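Side-chain contacts in SusD superfamily protein (Bacteroides thetaiotaomicron, PDB 3MCX), which is of unknown function but probably captures glycans at the outer-membrane surface for import, as SusD-family proteins do: residues A[381-384]-A[385-389]; A[389-392]-A[393-396]; A[403-406]-A[407-411]. All blocks are in the same frame, centred on the assembly; numbering follows the deposited sequence.

Interaction 1 (A[381-384]-A[385-389]). With ZN (zinc ion), chain E.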
ATOM      1  N   LEU A 381      -4.060 -16.114  12.231  1.00  6.95           N
ATOM      2  CA  LEU A 381      -2.935 -16.533  11.393  1.00  6.89           C
ATOM      3  C   LEU A 381      -3.261 -17.857  10.711  1.00  5.90           C
ATOM      4  O   LEU A 381      -3.033 -18.020   9.519  1.00  5.86           O
ATOM      5  CB  LEU A 381      -1.637 -16.674  12.195  1.00  7.19           C
ATOM      6  CG  LEU A 381      -0.433 -17.050  11.314  1.00  7.63           C
ATOM      7  CD1 LEU A 381      -0.153 -16.027  10.201  1.00  7.37           C
ATOM      8  CD2 LEU A 381       0.816 -17.352  12.196  1.00  6.82           C
ATOM      9  N   ASN A 382      -3.806 -18.792  11.464  1.00  6.19           N
ATOM     10  CA  ASN A 382      -4.151 -20.111  10.927  1.00  6.14           C
ATOM     11  C   ASN A 382      -5.294 -20.051   9.902  1.00  6.38           C
ATOM     12  O   ASN A 382      -5.337 -20.868   8.988  1.00  6.97           O
ATOM     13  CB  ASN A 382      -4.427 -21.111  12.041  1.00  6.61           C
ATOM     14  CG  ASN A 382      -3.145 -21.600  12.696  1.00  5.99           C
ATOM     15  OD1 ASN A 382      -2.066 -21.564  12.071  1.00  7.57           O
ATOM     16  ND2 ASN A 382      -3.236 -22.018  13.962  1.00  6.25           N
ATOM     17  N   ASP A 383      -6.170 -19.048  10.015  1.00  7.63           N
ATOM     18  CA  ASP A 383      -7.205 -18.817   8.985  1.00  7.63           C
ATOM     19  C   ASP A 383      -6.587 -18.532   7.625  1.00  7.42           C
ATOM     20  O   ASP A 383      -7.145 -18.896   6.615  1.00  7.48           O
ATOM     21  CB  ASP A 383      -8.121 -17.658   9.379  1.00  7.97           C
ATOM     22  CG  ASP A 383      -9.215 -18.082  10.336  1.00  9.58           C
ATOM     23  OD1 ASP A 383      -9.805 -19.155  10.118  1.00 10.97           O
ATOM     24  OD2 ASP A 383      -9.486 -17.338  11.324  1.00 10.06           O
ATOM     25  N   ILE A 384      -5.443 -17.893   7.607  1.00  6.48           N
ATOM     26  CA  ILE A 384      -4.733 -17.648   6.359  1.00  6.23           C
ATOM     27  C   ILE A 384      -3.984 -18.907   5.964  1.00  6.94           C
ATOM     28  O   ILE A 384      -4.211 -19.444   4.885  1.00  6.61           O
ATOM     29  CB  ILE A 384      -3.804 -16.438   6.463  1.00  7.31           C
ATOM     30  CG1 ILE A 384      -4.588 -15.173   6.861  1.00  7.19           C
ATOM     31  CG2 ILE A 384      -3.060 -16.259   5.138  1.00  5.40           C
ATOM     32  CD1 ILE A 384      -5.759 -14.782   5.964  1.00  9.07           C
ATOM     33  N   ILE A 385      -3.116 -19.405   6.844  1.00  6.58           N
ATOM     34  CA  ILE A 385      -2.285 -20.580   6.529  1.00  6.79           C
ATOM     35  C   ILE A 385      -3.137 -21.729   6.001  1.00  6.26           C
ATOM     36  O   ILE A 385      -2.811 -22.314   4.960  1.00  6.74           O
ATOM     37  CB  ILE A 385      -1.403 -21.028   7.740  1.00  6.35           C
ATOM     38  CG1 ILE A 385      -0.369 -19.950   8.101  1.00  7.51           C
ATOM     39  CG2 ILE A 385      -0.622 -22.320   7.397  1.00  6.06           C
ATOM     40  CD1 ILE A 385       0.386 -20.254   9.438  1.00  6.82           C
ATOM     41  N   SER A 386      -4.227 -22.047   6.696  1.00  5.37           N
ATOM     42  CA  SER A 386      -5.060 -23.213   6.351  1.00  6.13           C
ATOM     43  C   SER A 386      -5.739 -23.092   4.992  1.00  5.65           C
ATOM     44  O   SER A 386      -6.147 -24.116   4.428  1.00  6.76           O
ATOM     45  CB  SER A 386      -6.135 -23.464   7.404  1.00  6.13           C
ATOM     46  OG  SER A 386      -7.072 -22.413   7.442  1.00  8.10           O
ATOM     47  N   ARG A 387      -5.874 -21.860   4.498  1.00  5.72           N
ATOM     48  CA  ARG A 387      -6.469 -21.588   3.186  1.00  6.32           C
ATOM     49  C   ARG A 387      -5.442 -21.385   2.081  1.00  6.88           C
ATOM     50  O   ARG A 387      -5.787 -21.001   0.946  1.00  8.59           O
ATOM     51  CB  ARG A 387      -7.430 -20.375   3.284  1.00  6.35           C
ATOM     52  CG  ARG A 387      -8.679 -20.626   4.102  1.00  6.26           C
ATOM     53  CD  ARG A 387      -9.494 -19.361   4.237  1.00  6.50           C
ATOM     54  NE  ARG A 387     -10.780 -19.581   4.859  1.00  7.17           N
ATOM     55  CZ  ARG A 387     -10.982 -19.719   6.168  1.00  9.56           C
ATOM     56  NH1 ARG A 387      -9.980 -19.595   7.037  1.00  8.04           N
ATOM     57  NH2 ARG A 387     -12.201 -19.933   6.619  1.00 10.01           N
ATOM     58  N   ARG A 388      -4.163 -21.595   2.399  1.00  6.61           N
ATOM     59  CA  ARG A 388      -3.089 -21.371   1.434  1.00  6.87           C
ATOM     60  C   ARG A 388      -2.194 -22.590   1.216  1.00  6.74           C
ATOM     61  O   ARG A 388      -1.346 -22.599   0.319  1.00  8.38           O
ATOM     62  CB  ARG A 388      -2.246 -20.159   1.852  1.00  6.50           C
ATOM     63  CG  ARG A 388      -3.035 -18.874   1.975  1.00  7.38           C
ATOM     64  CD  ARG A 388      -3.545 -18.373   0.649  1.00  7.82           C
ATOM     65  NE  ARG A 388      -4.206 -17.128   0.886  1.00 10.54           N
ATOM     66  CZ  ARG A 388      -5.517 -16.978   1.045  1.00 10.22           C
ATOM     67  NH1 ARG A 388      -6.331 -17.999   0.926  1.00 11.66           N
ATOM     68  NH2 ARG A 388      -5.967 -15.754   1.298  1.00 10.81           N
ATOM     69  N   THR A 389      -2.337 -23.595   2.060  1.00  6.68           N
ATOM     70  CA  THR A 389      -1.563 -24.823   1.917  1.00  6.33           C
ATOM     71  C   THR A 389      -2.371 -26.027   2.349  1.00  7.45           C
ATOM     72  O   THR A 389      -3.294 -25.909   3.149  1.00  9.06           O
ATOM     73  CB  THR A 389      -0.233 -24.761   2.712  1.00  6.59           C
ATOM     74  OG1 THR A 389       0.522 -25.956   2.479  1.00  6.47           O
ATOM     75  CG2 THR A 389      -0.486 -24.597   4.224  1.00  8.84           C
TER
HETATM   76 ZN    ZN E   4     -11.572 -19.687  10.971  0.50 29.02          ZN

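Interaction 2 (A[389-392]-A[393-396]). With ZN (zinc ion), chain F.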
ATOM      1  N   THR A 389      -2.337 -23.595   2.060  1.00  6.68           N
ATOM      2  CA  THR A 389      -1.563 -24.823   1.917  1.00  6.33           C
ATOM      3  C   THR A 389      -2.371 -26.027   2.349  1.00  7.45           C
ATOM      4  O   THR A 389      -3.294 -25.909   3.149  1.00  9.06           O
ATOM      5  CB  THR A 389      -0.233 -24.761   2.712  1.00  6.59           C
ATOM      6  OG1 THR A 389       0.522 -25.956   2.479  1.00  6.47           O
ATOM      7  CG2 THR A 389      -0.486 -24.597   4.224  1.00  8.84           C
ATOM      8  N   THR A 390      -2.029 -27.192   1.820  1.00  6.78           N
ATOM      9  CA  THR A 390      -2.616 -28.441   2.300  1.00  6.71           C
ATOM     10  C   THR A 390      -1.787 -29.135   3.383  1.00  5.42           C
ATOM     11  O   THR A 390      -2.193 -30.162   3.897  1.00  6.57           O
ATOM     12  CB  THR A 390      -2.811 -29.433   1.154  1.00  7.95           C
ATOM     13  OG1 THR A 390      -1.571 -29.563   0.446  1.00  9.57           O
ATOM     14  CG2 THR A 390      -3.895 -28.925   0.196  1.00  8.55           C
ATOM     15  N   ASP A 391      -0.626 -28.566   3.705  1.00  4.92           N
ATOM     16  CA  ASP A 391       0.255 -29.169   4.711  1.00  5.22           C
ATOM     17  C   ASP A 391      -0.222 -28.647   6.081  1.00  4.44           C
ATOM     18  O   ASP A 391       0.033 -27.510   6.437  1.00  4.97           O
ATOM     19  CB  ASP A 391       1.695 -28.711   4.436  1.00  5.12           C
ATOM     20  CG  ASP A 391       2.692 -29.263   5.441  1.00  4.78           C
ATOM     21  OD1 ASP A 391       2.303 -30.037   6.350  1.00  6.51           O
ATOM     22  OD2 ASP A 391       3.862 -28.845   5.346  1.00  8.22           O
ATOM     23  N   THR A 392      -0.894 -29.510   6.838  1.00  4.95           N
ATOM     24  CA  THR A 392      -1.495 -29.105   8.126  1.00  5.14           C
ATOM     25  C   THR A 392      -0.469 -28.710   9.191  1.00  6.72           C
ATOM     26  O   THR A 392      -0.758 -27.853  10.048  1.00  7.64           O
ATOM     27  CB  THR A 392      -2.385 -30.210   8.700  1.00  5.32           C
ATOM     28  OG1 THR A 392      -1.595 -31.359   9.011  1.00  3.75           O
ATOM     29  CG2 THR A 392      -3.485 -30.591   7.707  1.00  6.96           C
ATOM     30  N   SER A 393       0.741 -29.269   9.102  1.00  6.77           N
ATOM     31  CA  SER A 393       1.812 -28.920  10.036  1.00  7.36           C
ATOM     32  C   SER A 393       2.303 -27.496   9.885  1.00  7.30           C
ATOM     33  O   SER A 393       3.049 -27.024  10.739  1.00  8.50           O
ATOM     34  CB  SER A 393       3.002 -29.895   9.914  1.00  7.23           C
ATOM     35  OG  SER A 393       3.705 -29.659   8.705  1.00  9.61           O
ATOM     36  N   GLN A 394       1.907 -26.795   8.818  1.00  6.78           N
ATOM     37  CA  GLN A 394       2.250 -25.368   8.675  1.00  6.92           C
ATOM     38  C   GLN A 394       1.488 -24.498   9.638  1.00  6.20           C
ATOM     39  O   GLN A 394       1.934 -23.393   9.947  1.00  7.63           O
ATOM     40  CB  GLN A 394       2.018 -24.855   7.247  1.00  6.66           C
ATOM     41  CG  GLN A 394       2.883 -25.559   6.217  1.00  7.40           C
ATOM     42  CD  GLN A 394       4.358 -25.216   6.345  1.00  9.44           C
ATOM     43  OE1 GLN A 394       4.700 -24.102   6.738  1.00 10.25           O
ATOM     44  NE2 GLN A 394       5.231 -26.199   6.049  1.00 11.18           N
ATOM     45  N   GLN A 395       0.322 -24.954  10.092  1.00  6.48           N
ATOM     46  CA  GLN A 395      -0.444 -24.201  11.074  1.00  6.44           C
ATOM     47  C   GLN A 395       0.303 -24.142  12.396  1.00  5.74           C
ATOM     48  O   GLN A 395       1.023 -25.061  12.758  1.00  5.63           O
ATOM     49  CB  GLN A 395      -1.838 -24.793  11.254  1.00  6.58           C
ATOM     50  CG  GLN A 395      -2.678 -24.589   9.996  1.00  7.26           C
ATOM     51  CD  GLN A 395      -4.042 -25.182  10.096  1.00  9.09           C
ATOM     52  OE1 GLN A 395      -4.820 -24.833  11.001  1.00 12.80           O
ATOM     53  NE2 GLN A 395      -4.373 -26.084   9.164  1.00  8.76           N
ATOM     54  N   VAL A 396       0.123 -23.023  13.099  1.00  6.30           N
ATOM     55  CA  VAL A 396       0.845 -22.785  14.344  1.00  6.80           C
ATOM     56  C   VAL A 396       0.061 -23.193  15.587  1.00  6.99           C
ATOM     57  O   VAL A 396      -1.178 -23.163  15.615  1.00  7.07           O
ATOM     58  CB  VAL A 396       1.245 -21.296  14.480  1.00  6.61           C
ATOM     59  CG1 VAL A 396       2.144 -20.881  13.321  1.00  7.17           C
ATOM     60  CG2 VAL A 396      -0.009 -20.408  14.529  1.00  7.44           C
TER
HETATM   61 ZN    ZN F   5       3.443 -31.495   7.325  0.60 22.36          ZN
HETATM   62  O   HOH W   1      -2.463 -26.054   6.859  1.00 10.33           O
HETATM   63  O   HOH W   2       5.385 -30.712   6.483  1.00 15.58           O
HETATM   64  O   HOH W   3       1.484 -32.121   8.028  1.00 17.58           O
HETATM   65  O   HOH W   4       4.315 -32.802   8.639  1.00 22.07           O
HETATM   66  O   HOH W   5       3.220 -33.023   5.880  1.00 22.05           O

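Interaction 3 (A[403-406]-A[407-411])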
ATOM      1  N   LEU A 403       6.531 -14.010  15.984  1.00  7.56           N
ATOM      2  CA  LEU A 403       6.518 -12.873  15.082  1.00  7.41           C
ATOM      3  C   LEU A 403       7.094 -13.240  13.714  1.00  7.42           C
ATOM      4  O   LEU A 403       6.527 -12.891  12.705  1.00  7.18           O
ATOM      5  CB  LEU A 403       7.289 -11.711  15.715  1.00  8.31           C
ATOM      6  CG  LEU A 403       7.322 -10.438  14.884  1.00  7.80           C
ATOM      7  CD1 LEU A 403       5.910  -9.866  14.581  1.00  8.94           C
ATOM      8  CD2 LEU A 403       8.236  -9.361  15.571  1.00  8.92           C
ATOM      9  N   ASP A 404       8.220 -13.942  13.679  1.00  7.66           N
ATOM     10  CA  ASP A 404       8.830 -14.289  12.400  1.00  8.18           C
ATOM     11  C   ASP A 404       7.859 -15.110  11.570  1.00  7.14           C
ATOM     12  O   ASP A 404       7.765 -14.924  10.362  1.00  6.92           O
ATOM     13  CB  ASP A 404      10.121 -15.081  12.603  1.00  8.18           C
ATOM     14  CG  ASP A 404      10.843 -15.351  11.286  1.00 11.16           C
ATOM     15  OD1 ASP A 404      11.167 -14.379  10.576  1.00 14.72           O
ATOM     16  OD2 ASP A 404      11.049 -16.538  10.976  1.00 12.79           O
ATOM     17  N   ARG A 405       7.136 -16.027  12.210  1.00  6.77           N
ATOM     18  CA  ARG A 405       6.163 -16.809  11.438  1.00  7.12           C
ATOM     19  C   ARG A 405       5.045 -15.971  10.828  1.00  6.97           C
ATOM     20  O   ARG A 405       4.641 -16.197   9.677  1.00  7.07           O
ATOM     21  CB  ARG A 405       5.610 -17.945  12.260  1.00  8.07           C
ATOM     22  CG  ARG A 405       4.788 -18.938  11.429  1.00 10.19           C
ATOM     23  CD  ARG A 405       5.668 -19.649  10.407  1.00 11.52           C
ATOM     24  NE  ARG A 405       4.936 -20.564   9.538  1.00 11.84           N
ATOM     25  CZ  ARG A 405       4.248 -20.206   8.454  1.00 12.35           C
ATOM     26  NH1 ARG A 405       4.075 -18.917   8.123  1.00  9.87           N
ATOM     27  NH2 ARG A 405       3.634 -21.169   7.756  1.00 12.87           N
ATOM     28  N   ILE A 406       4.571 -14.959  11.548  1.00  5.88           N
ATOM     29  CA  ILE A 406       3.590 -14.040  11.021  1.00  6.10           C
ATOM     30  C   ILE A 406       4.164 -13.223   9.856  1.00  6.59           C
ATOM     31  O   ILE A 406       3.532 -13.056   8.800  1.00  6.61           O
ATOM     32  CB  ILE A 406       3.083 -13.062  12.104  1.00  6.48           C
ATOM     33  CG1 ILE A 406       2.372 -13.817  13.231  1.00  6.69           C
ATOM     34  CG2 ILE A 406       2.142 -12.040  11.475  1.00  7.63           C
ATOM     35  CD1 ILE A 406       2.084 -12.895  14.445  1.00  7.19           C
ATOM     36  N   LEU A 407       5.372 -12.704  10.057  1.00  6.74           N
ATOM     37  CA  LEU A 407       6.000 -11.866   9.044  1.00  6.90           C
ATOM     38  C   LEU A 407       6.313 -12.639   7.757  1.00  6.51           C
ATOM     39  O   LEU A 407       6.154 -12.083   6.668  1.00  6.62           O
ATOM     40  CB  LEU A 407       7.242 -11.165   9.643  1.00  6.28           C
ATOM     41  CG  LEU A 407       6.917 -10.196  10.796  1.00  7.21           C
ATOM     42  CD1 LEU A 407       8.226  -9.444  11.201  1.00  8.70           C
ATOM     43  CD2 LEU A 407       5.836  -9.170  10.464  1.00  8.72           C
ATOM     44  N   LYS A 408       6.758 -13.899   7.895  1.00  6.88           N
ATOM     45  CA  LYS A 408       6.851 -14.787   6.730  1.00  6.80           C
ATOM     46  C   LYS A 408       5.521 -14.941   6.006  1.00  6.89           C
ATOM     47  O   LYS A 408       5.472 -14.840   4.781  1.00  6.79           O
ATOM     48  CB  LYS A 408       7.365 -16.168   7.109  1.00  7.05           C
ATOM     49  CG  LYS A 408       8.865 -16.255   7.410  1.00  8.70           C
ATOM     50  CD  LYS A 408       9.298 -17.706   7.596  1.00 11.55           C
ATOM     51  CE  LYS A 408      10.798 -17.914   7.679  1.00 13.32           C
ATOM     52  NZ  LYS A 408      11.174 -19.374   7.695  1.00 11.58           N
ATOM     53  N   GLU A 409       4.441 -15.177   6.729  1.00  6.26           N
ATOM     54  CA  GLU A 409       3.145 -15.337   6.086  1.00  6.90           C
ATOM     55  C   GLU A 409       2.722 -14.070   5.376  1.00  7.46           C
ATOM     56  O   GLU A 409       2.167 -14.128   4.258  1.00  7.21           O
ATOM     57  CB  GLU A 409       2.087 -15.759   7.111  1.00  6.51           C
ATOM     58  CG  GLU A 409       0.857 -16.390   6.475  1.00  7.62           C
ATOM     59  CD  GLU A 409       1.167 -17.656   5.732  1.00  7.93           C
ATOM     60  OE1 GLU A 409       2.176 -18.331   6.021  1.00  8.08           O
ATOM     61  OE2 GLU A 409       0.350 -17.995   4.853  1.00  8.69           O
ATOM     62  N   ARG A 410       2.972 -12.910   5.984  1.00  7.10           N
ATOM     63  CA  ARG A 410       2.657 -11.642   5.334  1.00  7.30           C
ATOM     64  C   ARG A 410       3.422 -11.444   4.041  1.00  7.44           C
ATOM     65  O   ARG A 410       2.874 -10.944   3.052  1.00  7.30           O
ATOM     66  CB  ARG A 410       2.941 -10.450   6.257  1.00  7.89           C
ATOM     67  CG  ARG A 410       2.006 -10.346   7.488  1.00  8.23           C
ATOM     68  CD  ARG A 410       2.364  -9.137   8.384  1.00  8.54           C
ATOM     69  NE  ARG A 410       2.170  -7.901   7.648  1.00  9.37           N
ATOM     70  CZ  ARG A 410       1.048  -7.188   7.577  1.00 12.07           C
ATOM     71  NH1 ARG A 410      -0.011  -7.467   8.327  1.00 15.14           N
ATOM     72  NH2 ARG A 410       1.030  -6.151   6.802  1.00 12.91           N
ATOM     73  N   ARG A 411       4.700 -11.811   4.038  1.00  7.19           N
ATOM     74  CA  ARG A 411       5.516 -11.694   2.823  1.00  7.76           C
ATOM     75  C   ARG A 411       4.924 -12.572   1.706  1.00  7.52           C
ATOM     76  O   ARG A 411       4.855 -12.154   0.541  1.00  7.39           O
ATOM     77  CB  ARG A 411       6.980 -12.053   3.090  1.00  7.79           C
ATOM     78  CG  ARG A 411       7.697 -10.917   3.832  1.00  8.64           C
ATOM     79  CD  ARG A 411       9.014 -11.412   4.350  1.00  7.95           C
ATOM     80  NE  ARG A 411       9.935 -11.761   3.275  1.00  7.98           N
ATOM     81  CZ  ARG A 411      11.057 -12.457   3.445  1.00  9.83           C
ATOM     82  NH1 ARG A 411      11.414 -12.905   4.660  1.00 10.88           N
ATOM     83  NH2 ARG A 411      11.846 -12.720   2.395  1.00 10.22           N
TER
HETATM   84  O   HOH W   6       3.252 -20.537   4.960  1.00  9.86           O

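Interaction 1 (A[381-384]-A[385-389])
R387 stretches out beside D383 on the last turn of helix 374-385 and makes an i to i+4 salt bridge with it. R387 NH1 donates to the backbone O of D383 at 3.0 Å and to D383 OD1 at 3.1 Å, both acceptors lying near the guanidinium plane. OD1 is met on the anti side but 31° out of the carboxylate plane, and the two flat groups are turned 56° from each other. D383 OD1 also binds a zinc ion (chain E) at 2.0 Å, so one oxygen serves both metal and arginine. With an alanine here both NH1 bonds go, and the carboxylate of D383, still held by the zinc ion, would probably be left without its arginine mate and freer to turn about CB-CG.

One step out, I385 runs its CD1 against CG of L381 (3.8 Å) on the side that faces helix 403-414. N382 turns its OD1 to the backbone N of V396 in the following loop, while R388 is held by E413 and E255. The chain past the turn is pinned by S386: N and OG both donate to N382 O, from opposite faces of that carbonyl. A chi1 of 66° sets S386 OG between backbone N and carbonyl carbon, 2.8 Å from N382 O.

Interaction 2 (A[389-392]-A[393-396])
D391 and Q394 meet at the close-packed side of this turn, a short 3-10 turn within the loop between helices 374-385 and 403-414. A bend at chi2 (-69°) swings the Q394 amide back toward D391: CG of Q394 lies against CB of D391 (3.8 Å), and Q394 NE2 donates to D391 OD2 at 3.1 Å. That bond is nearly straight and stays in the amide plane, but it reaches the carboxylate from above, the two planes being 71° apart. Behind it, CG2 of T389 packs on CB of Q394. T389 OG1 accepts from the backbone N of D391 to make an ST turn, and is itself tied to D304. Backbone bonds from Q394 N to D391 O and from Q395 N to T392 O complete the turn.

The other side lies at the surface. D391 OD1 and S393 OG bind a zinc ion (chain F) from adjacent corners of an octahedron, at 2.1 Å and 2.3 Å from the metal, and four waters fill the remaining corners. One of these waters donates to D391 OD2 (2.7 Å), while another accepts from S393 N. Farther round, a separate water bridges D391 O and Q395 NE2, where no direct bond joins the two residues.

D391 thus spends both carboxylate oxygens: OD1 takes the zinc and the backbone N of S393, OD2 the Q394 amide and a zinc-bound water. Two protein ligands against four waters are consistent with a surface site that the protein holds only loosely.

Interaction 3 (A[403-406]-A[407-411])
L407 lies against L403 one turn earlier in helix 403-414, its CD1 3.9 Å from CG of L403 and its CG beside the CD1 of the same leucine. These two make an apolar contact that L407 extends to L429 in a loop and to E365 on helix 356-370. I406 sits next to it, CG2 anti to its own backbone N, and that methyl comes within 4.2 Å of CD of R410; its main-chain O takes the R410 N bond. I406 also packs on L368 and F401, so apolar cover continues along this flank.

K408 turns to charged neighbours. Fully extended beyond CG, it passes D404 with its CE 3.6 Å from D404 OD2; K408 NZ stays 4.3 Å from D404 OD2, too far for a salt bridge, and pairs with E303 instead.

Next to it R405 and E409 run alongside each other. R405 NH1 donates at 2.9 Å on the anti lone pair of E409 OE1, which lies in the guanidinium plane. A water accepts from R405 NH2 and donates to E409 OE1, so this oxygen is held by two donors while OE2 goes to R309. Leucine packing from i to i+4, together with an arginine-glutamate salt bridge of the same spacing, is what alpha-helices commonly show.

How the interactions relate
The three contacts come in order along one helix-loop-helix: interaction 1 at the end of helix 374-385, interaction 2 in the loop, interaction 3 at the start of helix 403-414. Interactions 1 and 2 share T389, with centres about 7 Å apart; the centre of interaction 3 lies about 12 Å from the first and 14 Å from the second. I385 is the common packing point, its CG1 resting on CD of E409 (3.6 Å) and its CD1 on the backbone O of Q394. The paired helices thus enclose apolar and charged groups, while D383 and D391 each bind a zinc ion, D391 at the surface.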